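Local coordinates for UPF0141 protein yjdB (Campylobacter jejuni subsp. jejuni HB93-13, PDB 4TN0), which probably transfers phosphoethanolamine to cell-envelope acceptors, as the zinc-binding periplasmic domain of a transferase required for polymyxin resistance and motility, at residues A[39-44]-A[192-197]; A[43-48]-A[169-174]. All blocks are in the same frame, centred on the assembly; numbering follows the deposited sequence.

Contact 1 of 2, residues A[39-44]-A[192-197]; sequences TKNDTN and TYDNTL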
loop_
_atom_site.group_PDB
_atom_site.type_symbol
_atom_site.label_atom_id
_atom_site.label_comp_id
_atom_site.label_asym_id
_atom_site.label_seq_id
_atom_site.Cartn_x
_atom_site.Cartn_y
_atom_site.Cartn_z
ATOM N N THR A 39 6.782 3.720 -20.044
ATOM C CA THR A 39 7.564 4.747 -20.719
ATOM C C THR A 39 6.802 6.012 -21.190
ATOM O O THR A 39 7.416 7.061 -21.378
ATOM C CB THR A 39 8.261 4.115 -21.919
ATOM O OG1 THR A 39 7.289 3.369 -22.651
ATOM C CG2 THR A 39 9.303 3.137 -21.454
ATOM N N LYS A 40 5.478 5.933 -21.310
ATOM C CA LYS A 40 4.675 7.044 -21.821
ATOM C C LYS A 40 4.844 8.265 -20.929
ATOM O O LYS A 40 5.193 9.333 -21.409
ATOM C CB LYS A 40 3.199 6.649 -21.910
ATOM C CG LYS A 40 2.218 7.778 -22.275
ATOM C CD LYS A 40 1.847 7.775 -23.755
ATOM C CE LYS A 40 0.928 8.957 -24.108
ATOM N NZ LYS A 40 -0.338 9.009 -23.296
ATOM N N ASN A 41 4.584 8.111 -19.635
ATOM C CA ASN A 41 4.818 9.192 -18.671
ATOM C C ASN A 41 5.657 8.701 -17.492
ATOM O O ASN A 41 5.458 7.588 -17.019
ATOM C CB ASN A 41 3.491 9.786 -18.170
ATOM C CG ASN A 41 2.644 10.355 -19.301
ATOM O OD1 ASN A 41 3.172 10.957 -20.233
ATOM N ND2 ASN A 41 1.328 10.180 -19.217
ATOM N N ASP A 42 6.623 9.505 -17.053
ATOM C CA ASP A 42 7.492 9.121 -15.934
ATOM C C ASP A 42 6.787 9.310 -14.593
ATOM O O ASP A 42 7.052 10.277 -13.866
ATOM C CB ASP A 42 8.799 9.918 -15.941
ATOM C CG ASP A 42 9.772 9.446 -14.868
ATOM O OD1 ASP A 42 9.601 8.316 -14.363
ATOM O OD2 ASP A 42 10.689 10.214 -14.500
ATOM N N THR A 43 5.907 8.370 -14.260
ATOM C CA THR A 43 5.067 8.462 -13.062
ATOM C C THR A 43 5.847 8.378 -11.747
ATOM O O THR A 43 5.365 8.804 -10.693
ATOM C CB THR A 43 4.013 7.358 -13.050
ATOM O OG1 THR A 43 4.660 6.095 -13.231
ATOM C CG2 THR A 43 2.999 7.579 -14.161
ATOM N N ASN A 44 7.037 7.797 -11.804
ATOM C CA ASN A 44 7.828 7.595 -10.599
ATOM C C ASN A 44 9.042 8.515 -10.490
ATOM O O ASN A 44 10.092 8.123 -9.992
ATOM C CB ASN A 44 8.248 6.141 -10.534
ATOM C CG ASN A 44 7.064 5.210 -10.499
ATOM O OD1 ASN A 44 6.944 4.307 -11.322
ATOM N ND2 ASN A 44 6.189 5.414 -9.529
ATOM N N THR A 192 -4.501 11.657 -17.088
ATOM C CA THR A 192 -5.141 11.986 -15.820
ATOM C C THR A 192 -4.830 10.936 -14.770
ATOM O O THR A 192 -4.553 11.257 -13.615
ATOM C CB THR A 192 -6.659 12.102 -15.991
ATOM O OG1 THR A 192 -6.943 12.795 -17.214
ATOM C CG2 THR A 192 -7.287 12.829 -14.820
ATOM N N TYR A 193 -4.876 9.676 -15.194
ATOM C CA TYR A 193 -4.622 8.547 -14.315
ATOM C C TYR A 193 -3.174 8.578 -13.837
ATOM O O TYR A 193 -2.904 8.324 -12.654
ATOM C CB TYR A 193 -4.963 7.211 -15.022
ATOM C CG TYR A 193 -4.729 5.986 -14.151
ATOM C CD1 TYR A 193 -5.624 5.651 -13.136
ATOM C CD2 TYR A 193 -3.619 5.160 -14.351
ATOM C CE1 TYR A 193 -5.410 4.542 -12.317
ATOM C CE2 TYR A 193 -3.405 4.037 -13.551
ATOM C CZ TYR A 193 -4.308 3.736 -12.540
ATOM O OH TYR A 193 -4.106 2.636 -11.747
ATOM N N ASP A 194 -2.261 8.888 -14.758
ATOM C CA ASP A 194 -0.834 8.962 -14.467
ATOM C C ASP A 194 -0.463 10.118 -13.530
ATOM O O ASP A 194 0.445 9.994 -12.678
ATOM C CB ASP A 194 -0.048 9.075 -15.763
ATOM C CG ASP A 194 0.020 7.764 -16.503
ATOM O OD1 ASP A 194 -0.382 6.741 -15.911
ATOM O OD2 ASP A 194 0.510 7.734 -17.647
ATOM N N ASN A 195 -1.166 11.237 -13.681
ATOM C CA ASN A 195 -1.001 12.351 -12.754
ATOM C C ASN A 195 -1.288 11.920 -11.327
ATOM O O ASN A 195 -0.573 12.317 -10.413
ATOM C CB ASN A 195 -1.919 13.520 -13.112
ATOM C CG ASN A 195 -1.469 14.266 -14.334
ATOM O OD1 ASN A 195 -0.316 14.169 -14.752
ATOM N ND2 ASN A 195 -2.391 15.016 -14.930
ATOM N N THR A 196 -2.336 11.119 -11.135
ATOM C CA THR A 196 -2.682 10.658 -9.799
ATOM C C THR A 196 -1.564 9.789 -9.233
ATOM O O THR A 196 -1.310 9.805 -8.035
ATOM C CB THR A 196 -4.004 9.849 -9.770
ATOM O OG1 THR A 196 -3.821 8.573 -10.415
ATOM C CG2 THR A 196 -5.077 10.593 -10.459
ATOM N N LEU A 197 -0.900 9.035 -10.105
ATOM C CA LEU A 197 0.223 8.192 -9.691
ATOM C C LEU A 197 1.429 9.052 -9.293
ATOM O O LEU A 197 2.128 8.756 -8.314
ATOM C CB LEU A 197 0.604 7.229 -10.819
ATOM C CG LEU A 197 -0.412 6.142 -11.227
ATOM C CD1 LEU A 197 0.100 5.297 -12.374
ATOM C CD2 LEU A 197 -0.777 5.244 -10.043
#
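T43 lays its methyl group across the side chain of D194, with CG2 3.8 Å from D194 CB and in similar contact with CG. L197 lies one helical turn further along the same side of helix 186-211, and its CD1 comes to 4.1 Å from T43 CG2. The one methyl therefore packs against both helix residues. A chi1 of 53° puts OG1 between the backbone N and the carbonyl carbon, which leaves CG2 anti to that carbon, facing the helix. Within its own loop OG1 bonds to N32 O and S34 N, so the hydroxyl both donates and accepts. A threonine suits the place: one branch is apolar, the other serves two backbone groups.

The polar half of the contact is built by N41. Its ND2 donates to D194 OD2 over 3.0 Å, in a bent bond with an N-H...O angle of 144°. The amide and carboxylate planes stand nearly perpendicular, and the acceptor lies somewhat out of the amide plane. The lone pair used is the anti one, on the side away from OD1. Y38, from the same loop, also hydrogen-bonds OD2 through its hydroxyl, so two loop residues hold one carboxylate oxygen.

The contact joins the long loop between strands 18-24 and 53-59 to a helix of the alkaline phosphatase-like fold. It is structural packing, about 12 Å from the zinc at the L197 side chain, and supplies none of its ligands.

D194 is buried, and OD1 has a hydrogen-bonding partner of its own beyond the two segments. The two bonds to OD2 would probably favour the charged form, with K40 NZ, 5.9 Å from D194 OD2, adding at most a weak effect. The carboxylate thus supplies a polar grip and T43 an apolar one.

Contact 2 of 2, residues A[43-48]-A[169-174]; sequences TNFYTK and FKKFTP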
loop_
_atom_site.group_PDB
_atom_site.type_symbol
_atom_site.label_atom_id
_atom_site.label_comp_id
_atom_site.label_asym_id
_atom_site.label_seq_id
_atom_site.Cartn_x
_atom_site.Cartn_y
_atom_site.Cartn_z
ATOM N N THR A 43 5.907 8.370 -14.260
ATOM C CA THR A 43 5.067 8.462 -13.062
ATOM C C THR A 43 5.847 8.378 -11.747
ATOM O O THR A 43 5.365 8.804 -10.693
ATOM C CB THR A 43 4.013 7.358 -13.050
ATOM O OG1 THR A 43 4.660 6.095 -13.231
ATOM C CG2 THR A 43 2.999 7.579 -14.161
ATOM N N ASN A 44 7.037 7.797 -11.804
ATOM C CA ASN A 44 7.828 7.595 -10.599
ATOM C C ASN A 44 9.042 8.515 -10.490
ATOM O O ASN A 44 10.092 8.123 -9.992
ATOM C CB ASN A 44 8.248 6.141 -10.534
ATOM C CG ASN A 44 7.064 5.210 -10.499
ATOM O OD1 ASN A 44 6.944 4.307 -11.322
ATOM N ND2 ASN A 44 6.189 5.414 -9.529
ATOM N N PHE A 45 8.875 9.735 -10.989
ATOM C CA PHE A 45 9.891 10.782 -10.973
ATOM C C PHE A 45 10.507 11.055 -9.589
ATOM O O PHE A 45 11.710 11.281 -9.479
ATOM C CB PHE A 45 9.271 12.058 -11.517
ATOM C CG PHE A 45 10.181 13.239 -11.490
ATOM C CD1 PHE A 45 11.133 13.412 -12.483
ATOM C CD2 PHE A 45 10.079 14.188 -10.482
ATOM C CE1 PHE A 45 11.969 14.512 -12.474
ATOM C CE2 PHE A 45 10.919 15.289 -10.463
ATOM C CZ PHE A 45 11.867 15.448 -11.462
ATOM N N TYR A 46 9.695 11.028 -8.537
ATOM C CA TYR A 46 10.184 11.404 -7.214
ATOM C C TYR A 46 10.882 10.290 -6.428
ATOM O O TYR A 46 11.985 10.500 -5.912
ATOM C CB TYR A 46 9.032 11.965 -6.393
ATOM C CG TYR A 46 8.506 13.244 -6.974
ATOM C CD1 TYR A 46 7.436 13.240 -7.859
ATOM C CD2 TYR A 46 9.104 14.461 -6.669
ATOM C CE1 TYR A 46 6.963 14.416 -8.408
ATOM C CE2 TYR A 46 8.635 15.653 -7.208
ATOM C CZ TYR A 46 7.566 15.626 -8.079
ATOM O OH TYR A 46 7.094 16.803 -8.626
ATOM N N THR A 47 10.250 9.124 -6.316
ATOM C CA THR A 47 10.856 8.023 -5.566
ATOM C C THR A 47 11.998 7.370 -6.360
ATOM O O THR A 47 12.769 6.590 -5.796
ATOM C CB THR A 47 9.818 6.950 -5.121
ATOM O OG1 THR A 47 9.096 6.457 -6.246
ATOM C CG2 THR A 47 8.835 7.535 -4.127
ATOM N N LYS A 48 12.112 7.673 -7.655
ATOM C CA LYS A 48 13.288 7.220 -8.411
ATOM C C LYS A 48 14.559 7.827 -7.826
ATOM O O LYS A 48 15.623 7.215 -7.858
ATOM C CB LYS A 48 13.203 7.581 -9.900
ATOM C CG LYS A 48 12.635 6.498 -10.805
ATOM C CD LYS A 48 12.484 7.000 -12.261
ATOM C CE LYS A 48 11.998 5.900 -13.197
ATOM N NZ LYS A 48 11.973 6.307 -14.639
ATOM N N PHE A 169 0.476 19.173 -9.831
ATOM C CA PHE A 169 0.863 17.842 -10.336
ATOM C C PHE A 169 0.055 17.424 -11.563
ATOM O O PHE A 169 0.033 16.253 -11.931
ATOM C CB PHE A 169 0.751 16.791 -9.220
ATOM C CG PHE A 169 1.741 17.007 -8.105
ATOM C CD1 PHE A 169 3.069 16.635 -8.255
ATOM C CD2 PHE A 169 1.358 17.638 -6.935
ATOM C CE1 PHE A 169 3.993 16.864 -7.245
ATOM C CE2 PHE A 169 2.271 17.870 -5.924
ATOM C CZ PHE A 169 3.590 17.485 -6.080
ATOM N N LYS A 170 -0.592 18.392 -12.201
ATOM C CA LYS A 170 -1.209 18.205 -13.511
ATOM C C LYS A 170 -0.093 18.277 -14.531
ATOM O O LYS A 170 -0.054 19.180 -15.344
ATOM C CB LYS A 170 -2.273 19.292 -13.765
ATOM C CG LYS A 170 -3.179 19.121 -15.002
ATOM C CD LYS A 170 -4.293 20.201 -15.039
ATOM C CE LYS A 170 -5.105 20.102 -16.321
ATOM N NZ LYS A 170 -6.339 20.950 -16.330
ATOM N N LYS A 171 0.826 17.322 -14.481
ATOM C CA LYS A 171 2.050 17.408 -15.270
ATOM C C LYS A 171 1.885 16.789 -16.649
ATOM O O LYS A 171 2.586 17.167 -17.585
ATOM C CB LYS A 171 3.217 16.764 -14.498
ATOM C CG LYS A 171 4.607 16.911 -15.135
ATOM C CD LYS A 171 5.699 16.824 -14.057
ATOM C CE LYS A 171 7.057 16.382 -14.604
ATOM N NZ LYS A 171 7.969 15.932 -13.509
ATOM N N PHE A 172 0.967 15.832 -16.776
ATOM C CA PHE A 172 0.728 15.149 -18.051
ATOM C C PHE A 172 -0.583 15.636 -18.699
ATOM O O PHE A 172 -1.648 15.573 -18.081
ATOM C CB PHE A 172 0.716 13.636 -17.841
ATOM C CG PHE A 172 1.905 13.120 -17.066
ATOM C CD1 PHE A 172 3.196 13.430 -17.467
ATOM C CD2 PHE A 172 1.732 12.319 -15.940
ATOM C CE1 PHE A 172 4.298 12.954 -16.762
ATOM C CE2 PHE A 172 2.833 11.834 -15.223
ATOM C CZ PHE A 172 4.115 12.151 -15.633
ATOM N N THR A 173 -0.491 16.158 -19.925
ATOM C CA THR A 173 -1.632 16.816 -20.579
ATOM C C THR A 173 -1.762 16.428 -22.066
ATOM O O THR A 173 -0.767 16.119 -22.714
ATOM C CB THR A 173 -1.523 18.374 -20.462
ATOM O OG1 THR A 173 -0.271 18.795 -21.003
ATOM C CG2 THR A 173 -1.622 18.841 -18.985
ATOM N N PRO A 174 -2.982 16.496 -22.635
ATOM C CA PRO A 174 -4.251 16.958 -22.046
ATOM C C PRO A 174 -4.817 15.954 -21.030
ATOM O O PRO A 174 -4.290 14.855 -20.945
ATOM C CB PRO A 174 -5.169 17.092 -23.255
ATOM C CG PRO A 174 -4.634 16.065 -24.245
ATOM C CD PRO A 174 -3.141 16.047 -24.036
#
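The hydroxyl of Y46 reaches the edge of the F169 ring, the two side chains crossing at a slant: Y46 OH lies 3.4 Å from F169 CE1, near the plane of that ring. Behind the hydroxyl, Y46 CZ packs 3.9 Å from the same carbon. F45 CD2 covers one face of Y46, 3.6 Å above the ring plane and over its centre. Aromatic residues suit this part because the tyrosine can offer a face to F45 while its hydroxyl reaches the edge of F169.

The solvent side is built differently. K171 is exposed, and with CG anti to the backbone N (chi1 -174°) and the chain extended beyond, it carries its ammonium over a face of the F45 ring. NZ is 4.0 Å from the ring centroid and only 9° off the normal, a well-centred cation-pi interaction. A lysine is long enough to span the gap while its charge stays at the surface. Looser too, though at the buried end, is the approach of T43 CG2 to F172 CE2, at 4.4 Å. No hydrogen bond crosses between the two segments.

Helix 186-211 underlies both loops. Y202 meets the rings of Y46, edge-to-face, and of F169, while K171 touches L198 and F172 touches D194. The contact thus brings the loop after strand 18-24 against the one that leads from strand 146-152 into this helix.

How the contacts relate
From the N terminus, the chain leaves strand 18-24 and enters the loop from which both contacts start, sharing T43 and N44. It then passes through strand 53-59 and the strands up to 146-152 before reaching 169-174, where contact 2 closes a loop of 120 intervening residues. A little later helix 186-211 begins, and contact 1 closes the longer excursion at 192-197. Contact 2 is thus the inner closure and contact 1 the outer, with a common start and no crossing. Their far ends are also joined, by a probable hydrogen bond from F172 N to N195 OD1, while D42 and K48 form a salt bridge within the starting loop. Two loops and one helix are so tied together.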